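Local coordinates for enterobactin synthetase component F-related protein (Vibrio cholerae serotype O1, PDB 4OXI) that probably activates glycine with ATP as glycyl-adenylate, in a lipopolysaccharide modification pathway that makes the bacterium resistant to antimicrobial peptides, at residues Thr82-Tyr91 against His192-Val201; Ser117-Pro126 against Leu210-Met220. One frame throughout, in Å; residues are numbered along the deposited sequence.

In the fold
Of the parts concerned, helix 78-95 comes first along the chain and supplies the leading half of contact 1. Helix 108-119 and strand 123-126 then supply that of contact 2. The chain goes on through the rest of a five-stranded parallel sheet to its last strand, 190-193, and returns along helix 78-95, closing contact 1 over a gap of 100 residues. Residues 210-220 then close contact 2 over 83 residues, so the two loops cross. The sheet's outermost strands, 123-126 and 190-193, each take part in one contact: one edge is tied to strand 216-222, the other to a covering helix. With centres about 17 Å apart, the contacts meet where Ala-85 and Leu-86 pack on Leu-119.

Contact 1 (Thr82-Tyr91 against His192-Val201); sequences TDMALSLSDY and HTVQITEQDV
Ser-87 OG is held from both sides of the contact: Thr-197 N donates to it across 2.9 Å, nearly straight at 166°, while OG itself donates to Asp-83 O one helical turn back, 2.6 Å away. That carbonyl also takes the helical bond from Ser-87 N, the two donors arriving from opposite faces of its plane. The setting is an alpha/beta layer of the adenylate-forming fold: on leaving edge strand 190-193 of a parallel sheet, the chain runs as an extended loop beside helix 78-95, against the helix direction. A second polar clasp lies nearer the start of the helix, where Gln-199 N reaches Asp-83 OD1 at 2.9 Å from above the carboxylate plane; Gln-79 also donates to this oxygen. The bend of Gln-199 at chi2 (-76°) lays its aliphatic part over the helix, CG 3.7 Å from Leu-86 CB, and turns NE2 back to a weak bond with Thr-197 O. Apolar contacts fill the intervening turns. Ile-196 runs beside Met-84, with CD1 3.6 Å from Met-84 CG. Val-194 spreads its branches, CG1 against the backbone of Ser-87 and CG2 between Leu-88 CD2, at 4.0 Å, and one face of the Tyr-91 ring, a CH-pi contact offset toward the rim. At the far end the Tyr-91 ring is steeply inclined to that of His-192, their planes 72° apart. A stack on Tyr-172 and a bond from NE2 to His-170 probably restrain the imidazole, whose ND1 is hydrogen-bonded to Tyr-91 OH at 2.6 Å, either atom being a possible donor.

Contact 2 (Ser117-Pro126 against Leu210-Met220); sequences SYLGGMTYIP and LDNEHEYAYIM
Backbone bonds join Tyr-124 to the strand beside it: its N donates to Ala-217 O and its O accepts from Ile-219 N, both at 3.0 Å. This is a single parallel bridge, Tyr-124 with Tyr-218, by which edge strand 123-126 meets strand 216-222 where the latter carries a classic bulge against strand 230-235. The Tyr-218 side chain lies about 8 Å from the bound glycyl-adenylate. Among side-chain bonds, Thr-123 OG1 donates to Tyr-216 O at 2.7 Å from above the carbonyl plane; Gln-98 binds the same hydroxyl, and a water links it to Glu-215 OE2. A second water joins Ser-117 OG, Met-122 O and Ala-217 O. Of the apolar contacts, Tyr-218 CB makes a CH-pi contact over one face of the Tyr-124 ring, 3.8 Å from its centroid. Similar first torsions (chi1 81° and 60°) turn both tyrosines the same way from the bridged backbones, their rings oblique. Thr-123 CG2 meets Ile-219 CG1 at 3.8 Å, and Pro-126 CG meets Met-220 SD at 3.7 Å. Leu-210 CD1 rests against Leu-119 O and Gly-121 N, in the Schellman motif ending helix 108-119. One backbone bridge is thus supplemented by a hydroxyl and water, which engage the carbonyls of Tyr-216, Ala-217 and Met-122.

Contact 1 (Thr82-Tyr91 against His192-Val201)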
loop_
_atom_site.group_PDB
_atom_site.type_symbol
_atom_site.label_atom_id
_atom_site.label_comp_id
_atom_site.label_asym_id
_atom_site.label_seq_id
_atom_site.Cartn_x
_atom_site.Cartn_y
_atom_site.Cartn_z
ATOM N N THR A 82 -20.629 10.427 4.056
ATOM C CA THR A 82 -21.208 9.681 5.167
ATOM C C THR A 82 -22.515 8.999 4.766
ATOM O O THR A 82 -22.747 7.855 5.135
ATOM C CB THR A 82 -21.403 10.575 6.387
ATOM O OG1 THR A 82 -20.112 11.054 6.805
ATOM C CG2 THR A 82 -22.059 9.793 7.531
ATOM N N ASP A 83 -23.344 9.680 3.980
ATOM C CA ASP A 83 -24.591 9.086 3.512
ATOM C C ASP A 83 -24.307 7.844 2.668
ATOM O O ASP A 83 -24.971 6.822 2.812
ATOM C CB ASP A 83 -25.405 10.078 2.658
ATOM C CG ASP A 83 -25.902 11.297 3.447
ATOM O OD1 ASP A 83 -25.947 11.250 4.699
ATOM O OD2 ASP A 83 -26.262 12.309 2.795
ATOM N N MET A 84 -23.345 7.946 1.756
ATOM C CA MET A 84 -23.020 6.815 0.900
ATOM C C MET A 84 -22.407 5.685 1.725
ATOM O O MET A 84 -22.799 4.537 1.588
ATOM C CB MET A 84 -22.074 7.241 -0.217
ATOM C CG MET A 84 -22.783 7.932 -1.357
ATOM S SD MET A 84 -21.624 8.534 -2.587
ATOM C CE MET A 84 -21.090 10.087 -1.848
ATOM N N ALA A 85 -21.473 6.025 2.603
ATOM C CA ALA A 85 -20.763 5.031 3.394
ATOM C C ALA A 85 -21.697 4.258 4.335
ATOM O O ALA A 85 -21.712 3.030 4.316
ATOM C CB ALA A 85 -19.632 5.687 4.162
ATOM N N LEU A 86 -22.492 4.968 5.136
ATOM C CA LEU A 86 -23.428 4.302 6.035
ATOM C C LEU A 86 -24.586 3.611 5.312
ATOM O O LEU A 86 -25.167 2.671 5.850
ATOM C CB LEU A 86 -23.968 5.251 7.108
ATOM C CG LEU A 86 -22.951 5.860 8.066
ATOM C CD1 LEU A 86 -23.683 6.637 9.162
ATOM C CD2 LEU A 86 -22.059 4.785 8.669
ATOM N N SER A 87 -24.925 4.040 4.102
ATOM C CA SER A 87 -25.924 3.283 3.344
ATOM C C SER A 87 -25.379 1.914 2.948
ATOM O O SER A 87 -26.063 0.890 3.089
ATOM C CB SER A 87 -26.379 4.043 2.092
ATOM O OG SER A 87 -27.029 5.257 2.435
ATOM N N LEU A 88 -24.160 1.891 2.425
ATOM C CA LEU A 88 -23.537 0.625 2.055
ATOM C C LEU A 88 -23.354 -0.247 3.292
ATOM O O LEU A 88 -23.721 -1.420 3.308
ATOM C CB LEU A 88 -22.180 0.885 1.397
ATOM C CG LEU A 88 -22.265 1.468 -0.015
ATOM C CD1 LEU A 88 -20.903 2.006 -0.446
ATOM C CD2 LEU A 88 -22.765 0.404 -0.995
ATOM N N SER A 89 -22.797 0.349 4.338
ATOM C CA SER A 89 -22.515 -0.362 5.587
ATOM C C SER A 89 -23.771 -0.985 6.237
ATOM O O SER A 89 -23.753 -2.146 6.680
ATOM C CB SER A 89 -21.825 0.609 6.547
ATOM O OG SER A 89 -21.524 -0.016 7.764
ATOM N N ASP A 90 -24.861 -0.225 6.290
ATOM C CA ASP A 90 -26.102 -0.747 6.857
ATOM C C ASP A 90 -26.588 -1.947 6.065
ATOM O O ASP A 90 -27.028 -2.934 6.636
ATOM C CB ASP A 90 -27.202 0.319 6.860
ATOM C CG ASP A 90 -27.011 1.364 7.943
ATOM O OD1 ASP A 90 -26.141 1.169 8.831
ATOM O OD2 ASP A 90 -27.739 2.384 7.903
ATOM N N TYR A 91 -26.526 -1.852 4.743
ATOM C CA TYR A 91 -27.000 -2.918 3.885
ATOM C C TYR A 91 -26.139 -4.178 4.098
ATOM O O TYR A 91 -26.673 -5.277 4.303
ATOM C CB TYR A 91 -26.977 -2.439 2.429
ATOM C CG TYR A 91 -27.734 -3.291 1.435
ATOM C CD1 TYR A 91 -28.927 -2.843 0.868
ATOM C CD2 TYR A 91 -27.246 -4.525 1.039
ATOM C CE1 TYR A 91 -29.610 -3.616 -0.062
ATOM C CE2 TYR A 91 -27.919 -5.303 0.116
ATOM C CZ TYR A 91 -29.094 -4.844 -0.431
ATOM O OH TYR A 91 -29.748 -5.624 -1.357
ATOM N N HIS A 192 -26.903 -6.045 -6.225
ATOM C CA HIS A 192 -27.539 -5.248 -5.195
ATOM C C HIS A 192 -27.337 -3.773 -5.516
ATOM O O HIS A 192 -26.210 -3.252 -5.437
ATOM C CB HIS A 192 -26.921 -5.540 -3.816
ATOM C CG HIS A 192 -27.107 -6.950 -3.327
ATOM N ND1 HIS A 192 -28.235 -7.365 -2.645
ATOM C CD2 HIS A 192 -26.277 -8.023 -3.361
ATOM C CE1 HIS A 192 -28.104 -8.637 -2.311
ATOM N NE2 HIS A 192 -26.926 -9.061 -2.734
ATOM N N THR A 193 -28.407 -3.080 -5.875
ATOM C CA THR A 193 -28.305 -1.630 -5.945
ATOM C C THR A 193 -28.679 -1.079 -4.579
ATOM O O THR A 193 -29.762 -1.353 -4.064
ATOM C CB THR A 193 -29.176 -1.020 -7.048
ATOM O OG1 THR A 193 -28.771 -1.555 -8.314
ATOM C CG2 THR A 193 -29.009 0.495 -7.070
ATOM N N VAL A 194 -27.761 -0.336 -3.973
ATOM C CA VAL A 194 -27.986 0.186 -2.633
ATOM C C VAL A 194 -28.388 1.647 -2.746
ATOM O O VAL A 194 -27.620 2.461 -3.244
ATOM C CB VAL A 194 -26.726 0.068 -1.757
ATOM C CG1 VAL A 194 -27.013 0.570 -0.353
ATOM C CG2 VAL A 194 -26.239 -1.380 -1.712
ATOM N N GLN A 195 -29.599 1.969 -2.308
ATOM C CA GLN A 195 -30.048 3.352 -2.329
ATOM C C GLN A 195 -29.268 4.166 -1.307
ATOM O O GLN A 195 -28.848 3.645 -0.269
ATOM C CB GLN A 195 -31.563 3.446 -2.085
ATOM C CG GLN A 195 -32.423 2.833 -3.216
ATOM C CD GLN A 195 -32.022 3.326 -4.612
ATOM O OE1 GLN A 195 -31.667 4.493 -4.799
ATOM N NE2 GLN A 195 -32.073 2.430 -5.594
ATOM N N ILE A 196 -29.045 5.434 -1.617
ATOM C CA ILE A 196 -28.342 6.320 -0.709
ATOM C C ILE A 196 -29.376 7.019 0.158
ATOM O O ILE A 196 -30.198 7.765 -0.340
ATOM C CB ILE A 196 -27.510 7.369 -1.473
ATOM C CG1 ILE A 196 -26.495 6.696 -2.390
ATOM C CG2 ILE A 196 -26.773 8.288 -0.518
ATOM C CD1 ILE A 196 -25.756 7.688 -3.282
ATOM N N THR A 197 -29.330 6.752 1.457
ATOM C CA THR A 197 -30.242 7.340 2.425
ATOM C C THR A 197 -29.473 8.444 3.123
ATOM O O THR A 197 -28.263 8.331 3.292
ATOM C CB THR A 197 -30.617 6.295 3.506
ATOM O OG1 THR A 197 -31.051 5.084 2.880
ATOM C CG2 THR A 197 -31.717 6.812 4.426
ATOM N N GLU A 198 -30.151 9.501 3.548
ATOM C CA GLU A 198 -29.477 10.535 4.326
ATOM C C GLU A 198 -29.252 10.023 5.741
ATOM O O GLU A 198 -30.088 9.305 6.269
ATOM C CB GLU A 198 -30.277 11.837 4.305
ATOM C CG GLU A 198 -30.371 12.425 2.888
ATOM C CD GLU A 198 -30.946 13.833 2.841
ATOM O OE1 GLU A 198 -30.808 14.581 3.836
ATOM O OE2 GLU A 198 -31.531 14.185 1.795
ATOM N N GLN A 199 -28.111 10.359 6.334
ATOM C CA GLN A 199 -27.732 9.820 7.644
ATOM C C GLN A 199 -27.445 10.948 8.627
ATOM O O GLN A 199 -26.826 11.949 8.278
ATOM C CB GLN A 199 -26.491 8.916 7.534
ATOM C CG GLN A 199 -26.556 7.828 6.448
ATOM C CD GLN A 199 -27.439 6.640 6.841
ATOM O OE1 GLN A 199 -27.591 6.332 8.024
ATOM N NE2 GLN A 199 -28.012 5.961 5.841
ATOM N N ASP A 200 -27.895 10.778 9.862
ATOM C CA ASP A 200 -27.728 11.797 10.887
ATOM C C ASP A 200 -26.350 11.636 11.499
ATOM O O ASP A 200 -26.088 10.653 12.194
ATOM C CB ASP A 200 -28.810 11.640 11.966
ATOM C CG ASP A 200 -28.903 12.846 12.906
ATOM O OD1 ASP A 200 -27.947 13.654 12.973
ATOM O OD2 ASP A 200 -29.945 12.976 13.593
ATOM N N VAL A 201 -25.470 12.602 11.242
ATOM C CA VAL A 201 -24.112 12.535 11.765
ATOM C C VAL A 201 -24.035 12.827 13.269
ATOM O O VAL A 201 -23.011 12.551 13.896
ATOM C CB VAL A 201 -23.140 13.440 10.985
ATOM C CG1 VAL A 201 -23.163 13.075 9.511
ATOM C CG2 VAL A 201 -23.485 14.899 11.191
#

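Contact 2 (Ser117-Pro126 against Leu210-Met220)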
loop_
_atom_site.group_PDB
_atom_site.type_symbol
_atom_site.label_atom_id
_atom_site.label_comp_id
_atom_site.label_asym_id
_atom_site.label_seq_id
_atom_site.Cartn_x
_atom_site.Cartn_y
_atom_site.Cartn_z
ATOM N N SER A 117 -16.690 0.307 4.863
ATOM C CA SER A 117 -16.112 -0.842 5.539
ATOM C C SER A 117 -15.523 -0.437 6.879
ATOM O O SER A 117 -15.702 -1.139 7.887
ATOM C CB SER A 117 -15.039 -1.503 4.672
ATOM O OG SER A 117 -14.324 -2.438 5.459
ATOM N N TYR A 118 -14.818 0.690 6.902
ATOM C CA TYR A 118 -14.246 1.163 8.159
ATOM C C TYR A 118 -15.341 1.491 9.191
ATOM O O TYR A 118 -15.285 1.039 10.335
ATOM C CB TYR A 118 -13.324 2.388 7.965
ATOM C CG TYR A 118 -12.855 2.880 9.311
ATOM C CD1 TYR A 118 -11.804 2.252 9.960
ATOM C CD2 TYR A 118 -13.509 3.919 9.968
ATOM C CE1 TYR A 118 -11.387 2.654 11.215
ATOM C CE2 TYR A 118 -13.101 4.333 11.232
ATOM C CZ TYR A 118 -12.046 3.689 11.851
ATOM O OH TYR A 118 -11.622 4.083 13.098
ATOM N N LEU A 119 -16.322 2.293 8.784
ATOM C CA LEU A 119 -17.375 2.737 9.691
ATOM C C LEU A 119 -18.177 1.559 10.233
ATOM O O LEU A 119 -18.625 1.581 11.382
ATOM C CB LEU A 119 -18.293 3.726 8.980
ATOM C CG LEU A 119 -17.652 5.086 8.690
ATOM C CD1 LEU A 119 -18.587 5.966 7.880
ATOM C CD2 LEU A 119 -17.276 5.794 9.982
ATOM N N GLY A 120 -18.329 0.520 9.410
ATOM C CA GLY A 120 -19.103 -0.651 9.781
ATOM C C GLY A 120 -18.329 -1.808 10.408
ATOM O O GLY A 120 -18.899 -2.875 10.642
ATOM N N GLY A 121 -17.039 -1.623 10.681
ATOM C CA GLY A 121 -16.253 -2.694 11.276
ATOM C C GLY A 121 -16.014 -3.898 10.367
ATOM O O GLY A 121 -15.770 -5.013 10.826
ATOM N N MET A 122 -16.072 -3.681 9.063
ATOM C CA MET A 122 -15.870 -4.779 8.126
ATOM C C MET A 122 -14.453 -4.833 7.562
ATOM O O MET A 122 -13.573 -4.087 8.014
ATOM C CB MET A 122 -16.942 -4.726 7.049
ATOM C CG MET A 122 -18.315 -5.025 7.673
ATOM S SD MET A 122 -19.667 -4.541 6.627
ATOM C CE MET A 122 -19.027 -5.260 5.108
ATOM N N THR A 123 -14.226 -5.741 6.615
ATOM C CA THR A 123 -12.893 -5.962 6.049
ATOM C C THR A 123 -12.936 -5.704 4.559
ATOM O O THR A 123 -13.756 -6.304 3.850
ATOM C CB THR A 123 -12.451 -7.433 6.223
ATOM O OG1 THR A 123 -12.685 -7.857 7.571
ATOM C CG2 THR A 123 -10.972 -7.604 5.882
ATOM N N TYR A 124 -12.067 -4.825 4.060
ATOM C CA TYR A 124 -12.036 -4.614 2.623
ATOM C C TYR A 124 -10.804 -5.222 1.969
ATOM O O TYR A 124 -9.742 -5.332 2.585
ATOM C CB TYR A 124 -12.266 -3.146 2.232
ATOM C CG TYR A 124 -11.073 -2.211 2.331
ATOM C CD1 TYR A 124 -10.208 -2.036 1.249
ATOM C CD2 TYR A 124 -10.848 -1.454 3.485
ATOM C CE1 TYR A 124 -9.126 -1.162 1.326
ATOM C CE2 TYR A 124 -9.764 -0.572 3.575
ATOM C CZ TYR A 124 -8.921 -0.433 2.491
ATOM O OH TYR A 124 -7.869 0.441 2.566
ATOM N N ILE A 125 -10.974 -5.632 0.719
ATOM C CA ILE A 125 -9.926 -6.295 -0.039
ATOM C C ILE A 125 -9.796 -5.619 -1.403
ATOM O O ILE A 125 -10.583 -5.872 -2.312
ATOM C CB ILE A 125 -10.277 -7.776 -0.243
ATOM C CG1 ILE A 125 -10.643 -8.415 1.105
ATOM C CG2 ILE A 125 -9.109 -8.542 -0.907
ATOM C CD1 ILE A 125 -11.434 -9.675 0.976
ATOM N N PRO A 126 -8.810 -4.734 -1.548
ATOM C CA PRO A 126 -8.713 -4.044 -2.836
ATOM C C PRO A 126 -8.164 -4.981 -3.907
ATOM O O PRO A 126 -7.224 -5.727 -3.635
ATOM C CB PRO A 126 -7.716 -2.911 -2.550
ATOM C CG PRO A 126 -6.883 -3.395 -1.410
ATOM C CD PRO A 126 -7.798 -4.272 -0.577
ATOM N N LEU A 210 -18.955 -0.770 18.109
ATOM C CA LEU A 210 -17.992 -1.706 17.531
ATOM C C LEU A 210 -16.850 -2.001 18.489
ATOM O O LEU A 210 -16.178 -1.089 18.973
ATOM C CB LEU A 210 -17.462 -1.179 16.200
ATOM C CG LEU A 210 -18.606 -1.014 15.200
ATOM C CD1 LEU A 210 -18.090 -0.537 13.887
ATOM C CD2 LEU A 210 -19.346 -2.328 15.024
ATOM N N ASP A 211 -16.632 -3.286 18.751
ATOM C CA ASP A 211 -15.742 -3.691 19.830
ATOM C C ASP A 211 -14.871 -4.907 19.521
ATOM O O ASP A 211 -14.521 -5.666 20.425
ATOM C CB ASP A 211 -16.554 -3.957 21.104
ATOM C CG ASP A 211 -17.615 -5.039 20.913
ATOM O OD1 ASP A 211 -17.389 -5.978 20.112
ATOM O OD2 ASP A 211 -18.679 -4.953 21.570
ATOM N N ASN A 212 -14.535 -5.118 18.256
ATOM C CA ASN A 212 -13.499 -6.099 17.969
ATOM C C ASN A 212 -12.311 -5.446 17.278
ATOM O O ASN A 212 -12.211 -5.438 16.053
ATOM C CB ASN A 212 -14.033 -7.287 17.168
ATOM C CG ASN A 212 -13.065 -8.462 17.161
ATOM O OD1 ASN A 212 -12.050 -8.464 17.875
ATOM N ND2 ASN A 212 -13.376 -9.474 16.357
ATOM N N GLU A 213 -11.403 -4.906 18.085
ATOM C CA GLU A 213 -10.227 -4.244 17.563
ATOM C C GLU A 213 -9.334 -5.236 16.848
ATOM O O GLU A 213 -8.424 -4.840 16.126
ATOM C CB GLU A 213 -9.466 -3.549 18.684
ATOM C CG GLU A 213 -10.065 -2.216 19.123
ATOM C CD GLU A 213 -9.837 -1.099 18.110
ATOM O OE1 GLU A 213 -8.685 -0.620 17.986
ATOM O OE2 GLU A 213 -10.815 -0.686 17.442
ATOM N N HIS A 214 -9.606 -6.526 17.028
ATOM C CA HIS A 214 -8.774 -7.555 16.420
ATOM C C HIS A 214 -9.314 -8.120 15.124
ATOM O O HIS A 214 -8.632 -8.892 14.453
ATOM C CB HIS A 214 -8.463 -8.660 17.425
ATOM C CG HIS A 214 -7.644 -8.173 18.576
ATOM N ND1 HIS A 214 -6.446 -7.507 18.396
ATOM C CD2 HIS A 214 -7.869 -8.197 19.911
ATOM C CE1 HIS A 214 -5.960 -7.161 19.575
ATOM N NE2 HIS A 214 -6.802 -7.569 20.509
ATOM N N GLU A 215 -10.526 -7.720 14.761
ATOM C CA GLU A 215 -11.062 -8.013 13.434
ATOM C C GLU A 215 -10.177 -7.355 12.361
ATOM O O GLU A 215 -9.513 -6.351 12.616
ATOM C CB GLU A 215 -12.507 -7.505 13.338
ATOM C CG GLU A 215 -13.184 -7.740 12.013
ATOM C CD GLU A 215 -13.291 -9.211 11.666
ATOM O OE1 GLU A 215 -14.262 -9.846 12.140
ATOM O OE2 GLU A 215 -12.412 -9.728 10.922
ATOM N N TYR A 216 -10.143 -7.930 11.170
ATOM C CA TYR A 216 -9.337 -7.369 10.090
ATOM C C TYR A 216 -10.017 -6.151 9.461
ATOM O O TYR A 216 -11.213 -6.195 9.130
ATOM C CB TYR A 216 -9.119 -8.422 9.017
ATOM C CG TYR A 216 -8.397 -9.668 9.488
ATOM C CD1 TYR A 216 -7.344 -9.589 10.396
ATOM C CD2 TYR A 216 -8.756 -10.923 9.008
ATOM C CE1 TYR A 216 -6.670 -10.741 10.827
ATOM C CE2 TYR A 216 -8.093 -12.074 9.429
ATOM C CZ TYR A 216 -7.049 -11.972 10.330
ATOM O OH TYR A 216 -6.386 -13.104 10.728
ATOM N N ALA A 217 -9.253 -5.072 9.277
ATOM C CA ALA A 217 -9.762 -3.874 8.607
ATOM C C ALA A 217 -9.585 -3.979 7.089
ATOM O O ALA A 217 -10.459 -3.546 6.313
ATOM C CB ALA A 217 -9.075 -2.611 9.148
ATOM N N TYR A 218 -8.455 -4.542 6.662
ATOM C CA TYR A 218 -8.240 -4.768 5.233
ATOM C C TYR A 218 -7.275 -5.908 5.011
ATOM O O TYR A 218 -6.497 -6.248 5.899
ATOM C CB TYR A 218 -7.718 -3.500 4.530
ATOM C CG TYR A 218 -6.394 -2.955 5.054
ATOM C CD1 TYR A 218 -5.179 -3.362 4.505
ATOM C CD2 TYR A 218 -6.364 -2.026 6.081
ATOM C CE1 TYR A 218 -3.975 -2.855 4.977
ATOM C CE2 TYR A 218 -5.157 -1.512 6.563
ATOM C CZ TYR A 218 -3.974 -1.938 6.009
ATOM O OH TYR A 218 -2.782 -1.433 6.484
ATOM N N ILE A 219 -7.320 -6.502 3.824
ATOM C CA ILE A 219 -6.361 -7.549 3.491
ATOM C C ILE A 219 -5.614 -7.202 2.214
ATOM O O ILE A 219 -6.229 -7.009 1.159
ATOM C CB ILE A 219 -7.066 -8.905 3.291
ATOM C CG1 ILE A 219 -7.866 -9.279 4.550
ATOM C CG2 ILE A 219 -6.053 -9.972 2.906
ATOM C CD1 ILE A 219 -8.845 -10.438 4.335
ATOM N N MET A 220 -4.292 -7.144 2.305
ATOM C CA MET A 220 -3.451 -6.833 1.160
ATOM C C MET A 220 -2.868 -8.115 0.617
ATOM O O MET A 220 -2.920 -9.162 1.267
ATOM C CB MET A 220 -2.294 -5.910 1.561
ATOM C CG MET A 220 -2.718 -4.499 1.928
ATOM S SD MET A 220 -3.922 -3.780 0.782
ATOM C CE MET A 220 -3.707 -2.044 1.215
HETATM O O HOH W 1 -12.267 -1.514 6.977
HETATM O O HOH W 2 -12.428 -10.411 8.149
HETATM O O HOH W 3 -5.630 -6.839 -1.680
#